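Local coordinates for protein chloride intracellular channel Clic (Drosophila melanogaster, PDB 2YV7) that might insert into membranes to form pH-dependent chloride channels, changing from a soluble GST-fold form, and may play a role in ethanol sensitivity, at residues Asp49-Ile59 / Ile104-Phe115. Residues are numbered along the deposited sequence; the frame is centred on the assembly and turned at random.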
loop_
_atom_site.group_PDB
_atom_site.type_symbol
_atom_site.label_atom_id
_atom_site.label_comp_id
_atom_site.label_asym_id
_atom_site.label_seq_id
_atom_site.Cartn_x
_atom_site.Cartn_y
_atom_site.Cartn_z
ATOM N N ASP A 49 -4.866 -1.157 -6.370
ATOM C CA ASP A 49 -6.143 -1.757 -6.847
ATOM C C ASP A 49 -6.381 -1.278 -8.270
ATOM O O ASP A 49 -6.631 -2.086 -9.178
ATOM C CB ASP A 49 -7.297 -1.294 -5.954
ATOM C CG ASP A 49 -7.329 -2.017 -4.640
ATOM O OD1 ASP A 49 -6.876 -3.161 -4.633
ATOM O OD2 ASP A 49 -7.924 -1.476 -3.733
ATOM N N LEU A 50 -6.224 0.025 -8.467
ATOM C CA LEU A 50 -6.573 0.575 -9.806
ATOM C C LEU A 50 -5.580 0.138 -10.905
ATOM O O LEU A 50 -5.934 -0.101 -12.071
ATOM C CB LEU A 50 -6.692 2.091 -9.682
ATOM C CG LEU A 50 -7.919 2.563 -8.905
ATOM C CD1 LEU A 50 -7.774 4.073 -8.442
ATOM C CD2 LEU A 50 -9.244 2.312 -9.665
ATOM N N TYR A 51 -4.312 0.049 -10.528
ATOM C CA TYR A 51 -3.280 -0.401 -11.443
ATOM C C TYR A 51 -3.596 -1.811 -11.907
ATOM O O TYR A 51 -3.445 -2.123 -13.107
ATOM C CB TYR A 51 -1.877 -0.280 -10.786
ATOM C CG TYR A 51 -0.750 -0.464 -11.783
ATOM C CD1 TYR A 51 -0.424 -1.740 -12.249
ATOM C CD2 TYR A 51 -0.049 0.656 -12.299
ATOM C CE1 TYR A 51 0.550 -1.919 -13.185
ATOM C CE2 TYR A 51 0.961 0.481 -13.228
ATOM C CZ TYR A 51 1.243 -0.821 -13.665
ATOM O OH TYR A 51 2.203 -1.067 -14.601
ATOM N N LEU A 52 -4.001 -2.702 -10.977
ATOM C CA LEU A 52 -4.320 -4.057 -11.342
ATOM C C LEU A 52 -5.498 -4.067 -12.349
ATOM O O LEU A 52 -5.521 -4.872 -13.249
ATOM C CB LEU A 52 -4.711 -4.889 -10.108
ATOM C CG LEU A 52 -3.599 -5.168 -9.053
ATOM C CD1 LEU A 52 -4.223 -5.763 -7.784
ATOM C CD2 LEU A 52 -2.526 -6.052 -9.625
ATOM N N LEU A 53 -6.466 -3.209 -12.129
ATOM C CA LEU A 53 -7.677 -3.136 -13.007
ATOM C C LEU A 53 -7.327 -2.584 -14.401
ATOM O O LEU A 53 -7.830 -3.058 -15.435
ATOM C CB LEU A 53 -8.739 -2.291 -12.340
ATOM C CG LEU A 53 -9.371 -2.902 -11.062
ATOM C CD1 LEU A 53 -10.542 -2.047 -10.572
ATOM C CD2 LEU A 53 -9.818 -4.361 -11.324
ATOM N N ALA A 54 -6.398 -1.650 -14.413
ATOM C CA ALA A 54 -5.904 -1.035 -15.648
ATOM C C ALA A 54 -5.003 -2.005 -16.416
ATOM O O ALA A 54 -5.028 -2.053 -17.642
ATOM C CB ALA A 54 -5.183 0.272 -15.311
ATOM N N GLU A 55 -4.210 -2.807 -15.707
ATOM C CA GLU A 55 -3.524 -3.907 -16.365
ATOM C C GLU A 55 -4.471 -4.848 -17.097
ATOM O O GLU A 55 -4.126 -5.406 -18.152
ATOM C CB GLU A 55 -2.789 -4.741 -15.322
ATOM C CG GLU A 55 -1.423 -4.310 -15.050
ATOM C CD GLU A 55 -0.736 -5.274 -14.091
ATOM O OE1 GLU A 55 -1.423 -6.165 -13.516
ATOM O OE2 GLU A 55 0.488 -5.131 -13.917
ATOM N N LEU A 56 -5.643 -5.060 -16.510
ATOM C CA LEU A 56 -6.669 -5.939 -17.054
ATOM C C LEU A 56 -7.449 -5.224 -18.159
ATOM O O LEU A 56 -8.358 -5.789 -18.768
ATOM C CB LEU A 56 -7.605 -6.415 -15.936
ATOM C CG LEU A 56 -7.090 -7.573 -15.063
ATOM C CD1 LEU A 56 -7.881 -7.711 -13.776
ATOM C CD2 LEU A 56 -7.086 -8.904 -15.817
ATOM N N LYS A 57 -7.049 -3.982 -18.412
ATOM C CA LYS A 57 -7.606 -3.112 -19.450
ATOM C C LYS A 57 -9.116 -2.822 -19.331
ATOM O O LYS A 57 -9.796 -2.551 -20.340
ATOM C CB LYS A 57 -7.190 -3.586 -20.863
ATOM C CG LYS A 57 -5.666 -3.703 -21.049
ATOM C CD LYS A 57 -5.254 -3.416 -22.477
ATOM C CE LYS A 57 -3.805 -3.857 -22.775
ATOM N NZ LYS A 57 -3.559 -4.056 -24.256
ATOM N N THR A 58 -9.651 -2.851 -18.107
ATOM C CA THR A 58 -11.043 -2.410 -17.933
ATOM C C THR A 58 -11.137 -0.894 -17.810
ATOM O O THR A 58 -12.206 -0.306 -18.031
ATOM C CB THR A 58 -11.767 -3.058 -16.740
ATOM O OG1 THR A 58 -11.065 -2.760 -15.518
ATOM C CG2 THR A 58 -11.931 -4.584 -16.947
ATOM N N ILE A 59 -10.009 -0.271 -17.477
ATOM C CA ILE A 59 -9.960 1.179 -17.231
ATOM C C ILE A 59 -8.622 1.731 -17.683
ATOM O O ILE A 59 -7.712 0.989 -18.060
ATOM C CB ILE A 59 -10.138 1.568 -15.703
ATOM C CG1 ILE A 59 -9.019 0.948 -14.856
ATOM C CG2 ILE A 59 -11.532 1.221 -15.143
ATOM C CD1 ILE A 59 -8.911 1.571 -13.466
ATOM N N ILE A 104 -14.795 1.225 -6.107
ATOM C CA ILE A 104 -13.974 0.361 -6.918
ATOM C C ILE A 104 -14.644 -0.985 -7.042
ATOM O O ILE A 104 -14.776 -1.501 -8.156
ATOM C CB ILE A 104 -12.506 0.211 -6.346
ATOM C CG1 ILE A 104 -11.842 1.580 -6.396
ATOM C CG2 ILE A 104 -11.675 -0.809 -7.203
ATOM C CD1 ILE A 104 -10.428 1.617 -5.766
ATOM N N MET A 105 -15.116 -1.519 -5.918
ATOM C CA MET A 105 -15.731 -2.855 -5.892
ATOM C C MET A 105 -17.018 -2.928 -6.711
ATOM O O MET A 105 -17.229 -3.871 -7.457
ATOM C CB MET A 105 -16.088 -3.262 -4.460
ATOM C CG MET A 105 -16.967 -4.481 -4.411
ATOM S SD MET A 105 -17.136 -5.132 -2.750
ATOM C CE MET A 105 -18.058 -3.858 -1.886
ATOM N N LYS A 106 -17.886 -1.946 -6.528
ATOM C CA LYS A 106 -19.226 -2.010 -7.107
ATOM C C LYS A 106 -19.335 -1.403 -8.500
ATOM O O LYS A 106 -20.034 -1.948 -9.354
ATOM C CB LYS A 106 -20.237 -1.405 -6.141
ATOM C CG LYS A 106 -20.371 -2.243 -4.867
ATOM C CD LYS A 106 -21.153 -1.527 -3.769
ATOM C CE LYS A 106 -21.558 -2.495 -2.662
ATOM N NZ LYS A 106 -22.562 -3.512 -3.129
ATOM N N ASN A 107 -18.615 -0.307 -8.746
ATOM C CA ASN A 107 -18.766 0.487 -9.983
ATOM C C ASN A 107 -17.654 0.429 -11.036
ATOM O O ASN A 107 -17.857 0.827 -12.196
ATOM C CB ASN A 107 -19.053 1.931 -9.600
ATOM C CG ASN A 107 -20.265 2.048 -8.722
ATOM O OD1 ASN A 107 -20.242 2.690 -7.663
ATOM N ND2 ASN A 107 -21.344 1.391 -9.138
ATOM N N ILE A 108 -16.479 -0.076 -10.675
ATOM C CA ILE A 108 -15.422 -0.169 -11.669
ATOM C C ILE A 108 -15.299 -1.606 -12.195
ATOM O O ILE A 108 -15.195 -2.556 -11.404
ATOM C CB ILE A 108 -14.059 0.385 -11.149
ATOM C CG1 ILE A 108 -14.148 1.907 -10.935
ATOM C CG2 ILE A 108 -12.942 0.056 -12.149
ATOM C CD1 ILE A 108 -13.077 2.493 -10.027
ATOM N N PRO A 109 -15.345 -1.782 -13.534
ATOM C CA PRO A 109 -15.223 -3.127 -14.103
ATOM C C PRO A 109 -13.977 -3.808 -13.586
ATOM O O PRO A 109 -12.911 -3.187 -13.543
ATOM C CB PRO A 109 -15.081 -2.874 -15.612
ATOM C CG PRO A 109 -14.896 -1.371 -15.764
ATOM C CD PRO A 109 -15.534 -0.758 -14.577
ATOM N N GLY A 110 -14.130 -5.069 -13.198
ATOM C CA GLY A 110 -13.052 -5.865 -12.625
ATOM C C GLY A 110 -13.089 -5.890 -11.121
ATOM O O GLY A 110 -12.480 -6.768 -10.505
ATOM N N GLY A 111 -13.825 -4.932 -10.554
ATOM C CA GLY A 111 -13.807 -4.605 -9.129
ATOM C C GLY A 111 -14.298 -5.722 -8.233
ATOM O O GLY A 111 -13.724 -5.972 -7.170
ATOM N N TYR A 112 -15.374 -6.382 -8.645
ATOM C CA TYR A 112 -15.930 -7.510 -7.897
ATOM C C TYR A 112 -14.990 -8.684 -7.761
ATOM O O TYR A 112 -14.923 -9.308 -6.694
ATOM C CB TYR A 112 -17.223 -7.999 -8.542
ATOM C CG TYR A 112 -18.422 -7.241 -8.069
ATOM C CD1 TYR A 112 -18.957 -7.477 -6.807
ATOM C CD2 TYR A 112 -19.037 -6.288 -8.885
ATOM C CE1 TYR A 112 -20.075 -6.781 -6.359
ATOM C CE2 TYR A 112 -20.166 -5.586 -8.444
ATOM C CZ TYR A 112 -20.680 -5.844 -7.178
ATOM O OH TYR A 112 -21.792 -5.155 -6.723
ATOM N N ASN A 113 -14.276 -8.993 -8.841
ATOM C CA ASN A 113 -13.242 -10.022 -8.805
ATOM C C ASN A 113 -12.065 -9.626 -7.907
ATOM O O ASN A 113 -11.419 -10.479 -7.337
ATOM C CB ASN A 113 -12.732 -10.349 -10.221
ATOM C CG ASN A 113 -13.869 -10.685 -11.209
ATOM O OD1 ASN A 113 -14.773 -11.473 -10.902
ATOM N ND2 ASN A 113 -13.814 -10.088 -12.404
ATOM N N LEU A 114 -11.781 -8.332 -7.782
ATOM C CA LEU A 114 -10.619 -7.901 -7.009
ATOM C C LEU A 114 -10.975 -7.947 -5.509
ATOM O O LEU A 114 -10.143 -8.274 -4.643
ATOM C CB LEU A 114 -10.219 -6.487 -7.433
ATOM C CG LEU A 114 -8.894 -5.893 -6.972
ATOM C CD1 LEU A 114 -7.764 -6.684 -7.610
ATOM C CD2 LEU A 114 -8.791 -4.391 -7.323
ATOM N N PHE A 115 -12.209 -7.602 -5.200
ATOM C CA PHE A 115 -12.687 -7.642 -3.839
ATOM C C PHE A 115 -13.261 -9.014 -3.468
ATOM O O PHE A 115 -14.447 -9.168 -3.245
ATOM C CB PHE A 115 -13.609 -6.460 -3.560
ATOM C CG PHE A 115 -12.871 -5.153 -3.435
ATOM C CD1 PHE A 115 -12.394 -4.493 -4.564
ATOM C CD2 PHE A 115 -12.615 -4.595 -2.175
ATOM C CE1 PHE A 115 -11.710 -3.284 -4.466
ATOM C CE2 PHE A 115 -11.907 -3.377 -2.050
ATOM C CZ PHE A 115 -11.443 -2.719 -3.205
#
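L53 meets G110 and T58 meets P109 where the backbones run closest, with CA atoms 6.0 and 5.7 Å apart: the end of helix 41-55 faces the type II turn I108-G111 that joins helices 97-107 and 111-114. L53 forks over this turn. Its CD1 lies 3.6 Å from I108 CG2 and also touches I104 CG2, while CD2 sits over the G110 backbone, 3.6 Å from G110 C. L114, with CG anti to the backbone N (chi1 -169°), sends CD1 to L52 CD1 at 3.7 Å and CD2 to D49. The L50 and I108 side chains cross at about a right angle, meeting through CD2 and CD1, and I59 CG2 abuts I108 CG2 at 3.5 Å. Past the Schellman motif at K57, T58 OG1 donates to P109 O at 2.7 Å, from above the carbonyl plane (C=O...O angle 129°), the single hydrogen bond across the contact. Helix 173-193 touches D49, L52 and F115, and L50 also packs on strand 22-28. The contact thus joins the end of helix 41-55 to helices 97-107 and 111-114 mainly through branched aliphatic groups; D49 OD1 is buried with no polar partner, 3.5 Å from L114 CD2, a setting that would probably raise the carboxylate pKa.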